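Local coordinates for protein queuine lyase ([Clostridium] spiroforme DSM 1552, PDB 6P78) that binds a [4Fe-4S] cluster, S-adenosylmethionine and queuine and, as a radical SAM enzyme, probably cleaves a C-N bond of queuine during its salvage, at residues Ile69-Leu74 with Ile100-Lys105; Glu150-Asn153 with Asn159-Phe162; Tyr208-Asn211 with Ile215-Asp218. One frame throughout, in Å; residues are numbered along the deposited sequence.

Contact 1: residues Ile69-Leu74 with Ile100-Lys105; sequences INDEVL and IERIYK
Asp-71 and Leu-74, one helical turn apart on 69-74, meet Arg-102 and Ile-103 of 100-105. At Asp-71 the carboxylate reaches across through OD1, which forms a salt bridge to Arg-102 NH1 (2.9 Å) whose hydrogen bond is weak. OD1 lies at the guanidinium edge, near its plane; the carboxylate plane is turned 51° from it, and the pairing is not coplanar. NH1 also makes a weak, long hydrogen bond to Asp-71 O. Arg-102 gets there with CG anti to its backbone N (chi1 174°) and a bend at chi2; its NH2 is hydrogen-bonded to Asn-75. Leu-74 supplies the apolar half. Its CD1 lies against Arg-102 CG at 3.6 Å as the two side chains run antiparallel alongside one another, while CB sits over one guanidinium face. The other branch, CD2, crosses Ile-103 at about a right angle and touches CG1 at 4.0 Å. The segment axes approach to 10.9 Å and differ by 13° in direction. Helices 63-74 and 97-109 are successive helices of the beta/alpha layer of the radical SAM core, linked through strand 83-87, which lies between parallel strands 35-39 and 114-118.

Contact 2: residues Glu150-Asn153 with Asn159-Phe162; sequences EMRN and NIHF
Ile-160 O is gripped by three N-H groups from two consecutive helical residues, Arg-152 and Asn-153. Arg-152 approaches side-on, giving NE (2.9 Å) and NH2 (3.1 Å) to this one oxygen, which lies in the guanidinium plane. Asn-153 ND2 donates from above the carbonyl plane, 51° out of it, at 2.9 Å to Ile-160 O. The other end of the same amide accepts: Ile-160 N reaches Asn-153 OD1 in a nearly straight bond (2.9 Å, 170°). One asparagine amide thus reads both backbone polar groups of Ile-160, within the radical SAM core, where the 159-162 loop returns past helix 149-155 directly after the SAM-binding Lys-158. Water 1 links Asn-153 O to Asn-159 N. One face of each flat group has a partner. Phe-162 CE2 lies over the centre of the Arg-152 guanidinium, 3.4 Å from CZ, the two planes 27° apart, and Asn-153 ND2 stacks over the His-161 ring toward its rim. A bend at chi3 swings NE and the guanidinium of Arg-152 toward Ile-160 O, while CD rests against Ile-160 CB. At the start of the helix NH2 pairs with Asp-149 in a salt bridge, and just before it NH1 bonds to Thr-146 O, further restraints on the guanidinium's rotation.

Contact 3: residues Tyr208-Asn211 with Ile215-Asp218; sequences YRNN and IKRD. With SAM (S-adenosylmethionine), chain D.
Ile-215 meets Tyr-208 through its carbonyl and its CG2 branch. Tyr-208 OH donates to Ile-215 O at 2.9 Å from above the carbonyl plane, 55° out of it, while CG2 touches ring atom CZ at 3.9 Å. Water 3 probably donates to Ile-215 O and accepts from Asn-211 N and Lys-216 NZ. Lys-216, bent at chi2, runs its CD past Asn-210 OD1 (3.6 Å), crossing that side chain at about a right angle. At Arg-217 the backbone N bonds to Asn-210 OD1 (2.9 Å, 163°), on a lone pair in the side-chain amide plane. Its side chain turns back along the edge of the Tyr-208 ring, CG 3.7 Å from CD2, and the bend at chi3 (59°) brings NH1 to Tyr-208 O at 2.9 Å; NE pairs with Glu-219. On the 208-211 side, Arg-209 N and O bind N1 and N6 of S-adenosylmethionine, with N6 to O at 2.8 Å, and Tyr-208 CE1 lies 3.3 Å from N6. Complementary donor and acceptor match the Watson-Crick edge of adenine, consistent with selection of the base by backbone atoms. Bonds to both the hydroxyl and the carbonyl of Tyr-208 probably help hold the adenine-binding loop in position.

All three contacts fall within the radical SAM core, but in different settings. Contact 1 joins two regular helices, is partly buried and lies away from the cofactors; its polar part is one salt bridge with weak hydrogen-bond geometry, beside apolar branches. Contact 2, also partly buried, joins a helix to the loop that follows it, and contact 3 joins two parts of one loop at the surface; in both, side chains read backbone groups and waters bridge. Their centres are 19 Å apart. Contact 3 bonds to adenine directly, while contact 2 lies close by, the Ile-160 side chain about 5 Å from the ligand. Contact 1 sits across the chain's centre from both.

Contact 1: residues Ile69-Leu74 with Ile100-Lys105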
loop_
_atom_site.group_PDB
_atom_site.type_symbol
_atom_site.label_atom_id
_atom_site.label_comp_id
_atom_site.label_asym_id
_atom_site.label_seq_id
_atom_site.Cartn_x
_atom_site.Cartn_y
_atom_site.Cartn_z
ATOM N N ILE A 69 -0.208 21.337 -1.531
ATOM C CA ILE A 69 -0.614 20.370 -2.550
ATOM C C ILE A 69 -1.664 19.414 -1.991
ATOM O O ILE A 69 -2.691 19.143 -2.627
ATOM C CB ILE A 69 0.618 19.594 -3.062
ATOM C CG1 ILE A 69 1.549 20.490 -3.878
ATOM C CG2 ILE A 69 0.207 18.356 -3.874
ATOM C CD1 ILE A 69 1.100 20.712 -5.311
ATOM N N ASN A 70 -1.408 18.867 -0.800
ATOM C CA ASN A 70 -2.330 17.894 -0.221
ATOM C C ASN A 70 -3.688 18.513 0.067
ATOM O O ASN A 70 -4.722 17.845 -0.074
ATOM C CB ASN A 70 -1.740 17.316 1.053
ATOM C CG ASN A 70 -0.566 16.416 0.774
ATOM O OD1 ASN A 70 -0.350 16.013 -0.371
ATOM N ND2 ASN A 70 0.202 16.103 1.811
ATOM N N ASP A 71 -3.712 19.779 0.480
ATOM C CA ASP A 71 -4.989 20.357 0.871
ATOM C C ASP A 71 -5.948 20.440 -0.304
ATOM O O ASP A 71 -7.160 20.293 -0.113
ATOM C CB ASP A 71 -4.798 21.744 1.486
ATOM C CG ASP A 71 -5.761 21.999 2.628
ATOM O OD1 ASP A 71 -5.759 21.196 3.586
ATOM O OD2 ASP A 71 -6.524 22.988 2.570
ATOM N N GLU A 72 -5.432 20.668 -1.515
ATOM C CA GLU A 72 -6.305 20.716 -2.685
ATOM C C GLU A 72 -6.876 19.349 -3.026
ATOM O O GLU A 72 -7.982 19.261 -3.581
ATOM C CB GLU A 72 -5.566 21.300 -3.889
ATOM C CG GLU A 72 -4.983 22.670 -3.615
ATOM C CD GLU A 72 -6.067 23.714 -3.360
ATOM O OE1 GLU A 72 -5.962 24.439 -2.344
ATOM O OE2 GLU A 72 -7.035 23.799 -4.158
ATOM N N VAL A 73 -6.144 18.279 -2.708
ATOM C CA VAL A 73 -6.673 16.939 -2.914
ATOM C C VAL A 73 -7.734 16.627 -1.873
ATOM O O VAL A 73 -8.811 16.103 -2.194
ATOM C CB VAL A 73 -5.534 15.910 -2.867
ATOM C CG1 VAL A 73 -6.099 14.516 -3.114
ATOM C CG2 VAL A 73 -4.456 16.281 -3.882
ATOM N N LEU A 74 -7.444 16.954 -0.611
ATOM C CA LEU A 74 -8.330 16.605 0.494
ATOM C C LEU A 74 -9.680 17.302 0.373
ATOM O O LEU A 74 -10.690 16.776 0.847
ATOM C CB LEU A 74 -7.679 16.960 1.829
ATOM C CG LEU A 74 -6.469 16.102 2.227
ATOM C CD1 LEU A 74 -5.954 16.597 3.539
ATOM C CD2 LEU A 74 -6.879 14.668 2.342
ATOM N N ILE A 100 -2.150 15.254 8.245
ATOM C CA ILE A 100 -2.699 14.215 9.111
ATOM C C ILE A 100 -3.861 14.754 9.937
ATOM O O ILE A 100 -4.917 14.113 10.039
ATOM C CB ILE A 100 -1.592 13.629 10.004
ATOM C CG1 ILE A 100 -0.591 12.859 9.141
ATOM C CG2 ILE A 100 -2.206 12.720 11.050
ATOM C CD1 ILE A 100 0.651 12.397 9.897
ATOM N N GLU A 101 -3.707 15.943 10.522
ATOM C CA GLU A 101 -4.811 16.458 11.327
ATOM C C GLU A 101 -6.021 16.822 10.471
ATOM O O GLU A 101 -7.160 16.710 10.939
ATOM C CB GLU A 101 -4.358 17.640 12.172
ATOM C CG GLU A 101 -3.091 17.341 12.963
ATOM C CD GLU A 101 -3.371 16.975 14.418
ATOM O OE1 GLU A 101 -4.451 16.385 14.678
ATOM O OE2 GLU A 101 -2.517 17.285 15.291
ATOM N N ARG A 102 -5.817 17.229 9.220
ATOM C CA ARG A 102 -6.983 17.448 8.364
ATOM C C ARG A 102 -7.696 16.138 8.037
ATOM O O ARG A 102 -8.933 16.081 8.027
ATOM C CB ARG A 102 -6.599 18.167 7.075
ATOM C CG ARG A 102 -7.778 18.284 6.101
ATOM C CD ARG A 102 -8.072 19.689 5.703
ATOM N NE ARG A 102 -9.369 19.796 5.047
ATOM C CZ ARG A 102 -9.542 20.153 3.779
ATOM N NH1 ARG A 102 -8.495 20.434 3.017
ATOM N NH2 ARG A 102 -10.767 20.235 3.272
ATOM N N ILE A 103 -6.946 15.074 7.756
ATOM C CA ILE A 103 -7.579 13.780 7.512
ATOM C C ILE A 103 -8.421 13.370 8.716
ATOM O O ILE A 103 -9.558 12.911 8.570
ATOM C CB ILE A 103 -6.514 12.720 7.176
ATOM C CG1 ILE A 103 -5.865 13.043 5.826
ATOM C CG2 ILE A 103 -7.143 11.329 7.165
ATOM C CD1 ILE A 103 -4.513 12.340 5.619
ATOM N N TYR A 104 -7.887 13.559 9.921
ATOM C CA TYR A 104 -8.644 13.252 11.131
ATOM C C TYR A 104 -9.937 14.057 11.184
ATOM O O TYR A 104 -11.006 13.521 11.496
ATOM C CB TYR A 104 -7.775 13.537 12.353
ATOM C CG TYR A 104 -8.475 13.419 13.681
ATOM C CD1 TYR A 104 -8.713 12.177 14.251
ATOM C CD2 TYR A 104 -8.884 14.554 14.377
ATOM C CE1 TYR A 104 -9.342 12.063 15.471
ATOM C CE2 TYR A 104 -9.519 14.452 15.602
ATOM C CZ TYR A 104 -9.750 13.202 16.141
ATOM O OH TYR A 104 -10.387 13.085 17.354
ATOM N N LYS A 105 -9.852 15.351 10.872
ATOM C CA LYS A 105 -11.040 16.196 10.853
ATOM C C LYS A 105 -12.053 15.685 9.840
ATOM O O LYS A 105 -13.248 15.564 10.139
ATOM C CB LYS A 105 -10.647 17.634 10.523
ATOM C CG LYS A 105 -10.140 18.454 11.690
ATOM C CD LYS A 105 -9.422 19.699 11.156
ATOM C CE LYS A 105 -9.034 20.662 12.259
ATOM N NZ LYS A 105 -7.546 20.759 12.375
#

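Contact 2: residues Glu150-Asn153 with Asn159-Phe162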
loop_
_atom_site.group_PDB
_atom_site.type_symbol
_atom_site.label_atom_id
_atom_site.label_comp_id
_atom_site.label_asym_id
_atom_site.label_seq_id
_atom_site.Cartn_x
_atom_site.Cartn_y
_atom_site.Cartn_z
ATOM N N GLU A 150 14.702 -14.233 2.091
ATOM C CA GLU A 150 15.875 -13.844 1.315
ATOM C C GLU A 150 15.508 -12.964 0.125
ATOM O O GLU A 150 16.224 -12.003 -0.186
ATOM C CB GLU A 150 16.625 -15.087 0.857
ATOM C CG GLU A 150 17.312 -15.788 2.000
ATOM C CD GLU A 150 16.421 -16.792 2.705
ATOM O OE1 GLU A 150 15.213 -16.882 2.387
ATOM O OE2 GLU A 150 16.942 -17.511 3.587
ATOM N N MET A 151 14.423 -13.272 -0.579
ATOM C CA MET A 151 14.024 -12.388 -1.672
ATOM C C MET A 151 13.628 -11.017 -1.134
ATOM O O MET A 151 14.013 -9.989 -1.696
ATOM C CB MET A 151 12.879 -13.012 -2.474
ATOM C CG MET A 151 12.410 -12.155 -3.671
ATOM S SD MET A 151 13.408 -12.443 -5.151
ATOM C CE MET A 151 12.617 -11.260 -6.250
ATOM N N ARG A 152 12.890 -10.988 -0.025
ATOM C CA ARG A 152 12.417 -9.716 0.520
ATOM C C ARG A 152 13.570 -8.831 0.988
ATOM O O ARG A 152 13.592 -7.628 0.710
ATOM C CB ARG A 152 11.416 -9.990 1.647
ATOM C CG ARG A 152 10.799 -8.709 2.274
ATOM C CD ARG A 152 9.820 -9.104 3.388
ATOM N NE ARG A 152 10.455 -9.709 4.572
ATOM C CZ ARG A 152 10.395 -11.002 4.873
ATOM N NH1 ARG A 152 9.726 -11.870 4.089
ATOM N NH2 ARG A 152 10.985 -11.439 5.973
ATOM N N ASN A 153 14.558 -9.405 1.670
ATOM C CA ASN A 153 15.579 -8.589 2.308
ATOM C C ASN A 153 16.909 -8.565 1.573
ATOM O O ASN A 153 17.623 -7.564 1.662
ATOM C CB ASN A 153 15.788 -9.056 3.747
ATOM C CG ASN A 153 14.602 -8.711 4.617
ATOM O OD1 ASN A 153 13.999 -7.640 4.455
ATOM N ND2 ASN A 153 14.244 -9.605 5.527
ATOM N N ASN A 159 14.244 -4.532 4.220
ATOM C CA ASN A 159 14.511 -4.463 5.659
ATOM C C ASN A 159 13.229 -4.709 6.467
ATOM O O ASN A 159 12.826 -3.912 7.314
ATOM C CB ASN A 159 15.173 -3.136 6.031
ATOM C CG ASN A 159 15.667 -3.096 7.478
ATOM O OD1 ASN A 159 15.793 -4.133 8.146
ATOM N ND2 ASN A 159 15.933 -1.890 7.974
ATOM N N ILE A 160 12.615 -5.871 6.224
ATOM C CA ILE A 160 11.394 -6.274 6.919
ATOM C C ILE A 160 11.674 -7.617 7.568
ATOM O O ILE A 160 11.810 -8.628 6.867
ATOM C CB ILE A 160 10.196 -6.364 5.967
ATOM C CG1 ILE A 160 9.799 -4.972 5.449
ATOM C CG2 ILE A 160 8.981 -7.042 6.646
ATOM C CD1 ILE A 160 8.766 -5.055 4.296
ATOM N N HIS A 161 11.750 -7.641 8.890
ATOM C CA HIS A 161 12.207 -8.824 9.616
ATOM C C HIS A 161 11.140 -9.228 10.614
ATOM O O HIS A 161 10.820 -8.457 11.518
ATOM C CB HIS A 161 13.525 -8.536 10.321
ATOM C CG HIS A 161 14.638 -8.219 9.377
ATOM N ND1 HIS A 161 15.487 -9.183 8.881
ATOM C CD2 HIS A 161 15.008 -7.053 8.795
ATOM C CE1 HIS A 161 16.358 -8.619 8.060
ATOM N NE2 HIS A 161 16.077 -7.328 7.980
ATOM N N PHE A 162 10.594 -10.431 10.446
ATOM C CA PHE A 162 9.639 -10.991 11.390
ATOM C C PHE A 162 9.947 -12.469 11.558
ATOM O O PHE A 162 10.424 -13.130 10.631
ATOM C CB PHE A 162 8.176 -10.786 10.931
ATOM C CG PHE A 162 7.930 -11.209 9.499
ATOM C CD1 PHE A 162 7.586 -12.515 9.203
ATOM C CD2 PHE A 162 8.052 -10.306 8.464
ATOM C CE1 PHE A 162 7.387 -12.925 7.891
ATOM C CE2 PHE A 162 7.839 -10.706 7.157
ATOM C CZ PHE A 162 7.514 -12.019 6.875
HETATM O O HOH W 1 16.985 -5.575 3.518
#

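Contact 3: residues Tyr208-Asn211 with Ile215-Asp218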
loop_
_atom_site.group_PDB
_atom_site.type_symbol
_atom_site.label_atom_id
_atom_site.label_comp_id
_atom_site.label_asym_id
_atom_site.label_seq_id
_atom_site.Cartn_x
_atom_site.Cartn_y
_atom_site.Cartn_z
ATOM N N TYR A 208 4.095 -6.870 -11.151
ATOM C CA TYR A 208 5.238 -5.967 -11.208
ATOM C C TYR A 208 5.285 -5.204 -12.532
ATOM O O TYR A 208 5.072 -5.776 -13.603
ATOM C CB TYR A 208 6.542 -6.753 -11.011
ATOM C CG TYR A 208 7.711 -5.825 -10.865
ATOM C CD1 TYR A 208 7.819 -5.005 -9.756
ATOM C CD2 TYR A 208 8.678 -5.722 -11.865
ATOM C CE1 TYR A 208 8.861 -4.097 -9.629
ATOM C CE2 TYR A 208 9.732 -4.826 -11.751
ATOM C CZ TYR A 208 9.821 -4.023 -10.623
ATOM O OH TYR A 208 10.871 -3.128 -10.502
ATOM N N ARG A 209 5.589 -3.909 -12.459
ATOM C CA ARG A 209 5.772 -3.070 -13.635
ATOM C C ARG A 209 7.222 -2.593 -13.720
ATOM O O ARG A 209 7.774 -2.080 -12.740
ATOM C CB ARG A 209 4.814 -1.864 -13.603
ATOM C CG ARG A 209 4.976 -0.925 -14.805
ATOM C CD ARG A 209 3.952 0.210 -14.786
ATOM N NE ARG A 209 4.181 1.116 -13.661
ATOM C CZ ARG A 209 3.519 2.254 -13.459
ATOM N NH1 ARG A 209 2.566 2.645 -14.306
ATOM N NH2 ARG A 209 3.811 3.009 -12.408
ATOM N N ASN A 210 7.839 -2.761 -14.889
ATOM C CA ASN A 210 9.164 -2.202 -15.108
ATOM C C ASN A 210 9.137 -0.693 -14.887
ATOM O O ASN A 210 8.157 -0.014 -15.215
ATOM C CB ASN A 210 9.651 -2.531 -16.518
ATOM C CG ASN A 210 10.095 -3.970 -16.647
ATOM O OD1 ASN A 210 10.419 -4.602 -15.656
ATOM N ND2 ASN A 210 10.100 -4.493 -17.862
ATOM N N ASN A 211 10.216 -0.171 -14.305
ATOM C CA ASN A 211 10.303 1.256 -14.012
ATOM C C ASN A 211 11.731 1.748 -14.200
ATOM O O ASN A 211 12.486 1.189 -15.007
ATOM C CB ASN A 211 9.790 1.561 -12.590
ATOM C CG ASN A 211 10.532 0.776 -11.500
ATOM O OD1 ASN A 211 11.618 0.239 -11.727
ATOM N ND2 ASN A 211 9.954 0.735 -10.306
ATOM N N ILE A 215 15.386 -3.511 -11.317
ATOM C CA ILE A 215 14.604 -4.718 -11.053
ATOM C C ILE A 215 13.581 -4.908 -12.165
ATOM O O ILE A 215 12.828 -3.986 -12.487
ATOM C CB ILE A 215 13.919 -4.628 -9.686
ATOM C CG1 ILE A 215 14.962 -4.445 -8.582
ATOM C CG2 ILE A 215 13.057 -5.863 -9.442
ATOM C CD1 ILE A 215 15.854 -5.692 -8.360
ATOM N N LYS A 216 13.527 -6.116 -12.735
ATOM C CA LYS A 216 12.802 -6.352 -13.977
ATOM C C LYS A 216 11.733 -7.431 -13.841
ATOM O O LYS A 216 11.880 -8.390 -13.069
ATOM C CB LYS A 216 13.756 -6.738 -15.114
ATOM C CG LYS A 216 14.752 -5.657 -15.492
ATOM C CD LYS A 216 13.959 -4.421 -15.926
ATOM C CE LYS A 216 14.831 -3.273 -16.396
ATOM N NZ LYS A 216 13.958 -2.128 -16.816
ATOM N N ARG A 217 10.681 -7.266 -14.656
ATOM C CA ARG A 217 9.619 -8.254 -14.819
ATOM C C ARG A 217 10.147 -9.582 -15.347
ATOM O O ARG A 217 10.985 -9.613 -16.251
ATOM C CB ARG A 217 8.570 -7.727 -15.805
ATOM C CG ARG A 217 7.571 -6.794 -15.190
ATOM C CD ARG A 217 6.749 -6.051 -16.256
ATOM N NE ARG A 217 6.006 -6.948 -17.142
ATOM C CZ ARG A 217 4.686 -7.128 -17.094
ATOM N NH1 ARG A 217 3.956 -6.492 -16.185
ATOM N NH2 ARG A 217 4.096 -7.949 -17.950
ATOM N N ASP A 218 9.599 -10.687 -14.812
ATOM C CA ASP A 218 9.763 -12.027 -15.380
ATOM C C ASP A 218 8.477 -12.322 -16.151
ATOM O O ASP A 218 7.443 -12.624 -15.553
ATOM C CB ASP A 218 10.027 -13.055 -14.279
ATOM C CG ASP A 218 10.273 -14.443 -14.824
ATOM O OD1 ASP A 218 9.665 -14.793 -15.854
ATOM O OD2 ASP A 218 11.066 -15.201 -14.214
HETATM N N SAM D . 6.325 2.186 2.286
HETATM C CA SAM D . 5.436 1.111 2.693
HETATM C C SAM D . 6.152 -0.226 2.565
HETATM O O SAM D . 5.903 -1.140 3.355
HETATM O OXT SAM D . 7.021 -0.400 1.699
HETATM C CB SAM D . 4.157 1.158 1.861
HETATM C CG SAM D . 4.141 0.398 0.532
HETATM S SD SAM D . 4.796 1.279 -0.915
HETATM C CE SAM D . 4.271 2.986 -0.585
HETATM C "C5'" SAM D . 3.675 0.848 -2.291
HETATM C "C4'" SAM D . 3.654 -0.572 -2.901
HETATM O "O4'" SAM D . 3.601 -0.522 -4.322
HETATM C "C3'" SAM D . 4.849 -1.470 -2.595
HETATM O "O3'" SAM D . 4.730 -2.109 -1.336
HETATM C "C2'" SAM D . 4.809 -2.465 -3.746
HETATM O "O2'" SAM D . 3.984 -3.584 -3.399
HETATM C "C1'" SAM D . 4.149 -1.693 -4.889
HETATM N N9 SAM D . 5.108 -1.373 -5.988
HETATM C C8 SAM D . 6.220 -0.557 -5.961
HETATM N N7 SAM D . 6.810 -0.564 -7.178
HETATM C C5 SAM D . 6.087 -1.374 -7.991
HETATM C C6 SAM D . 6.229 -1.763 -9.319
HETATM N N6 SAM D . 7.228 -1.302 -10.064
HETATM N N1 SAM D . 5.315 -2.625 -9.870
HETATM C C2 SAM D . 4.279 -3.129 -9.117
HETATM N N3 SAM D . 4.133 -2.753 -7.813
HETATM C C4 SAM D . 5.021 -1.879 -7.254
HETATM O O HOH W 2 11.458 -7.357 -18.075
HETATM O O HOH W 3 12.517 -1.822 -14.149
#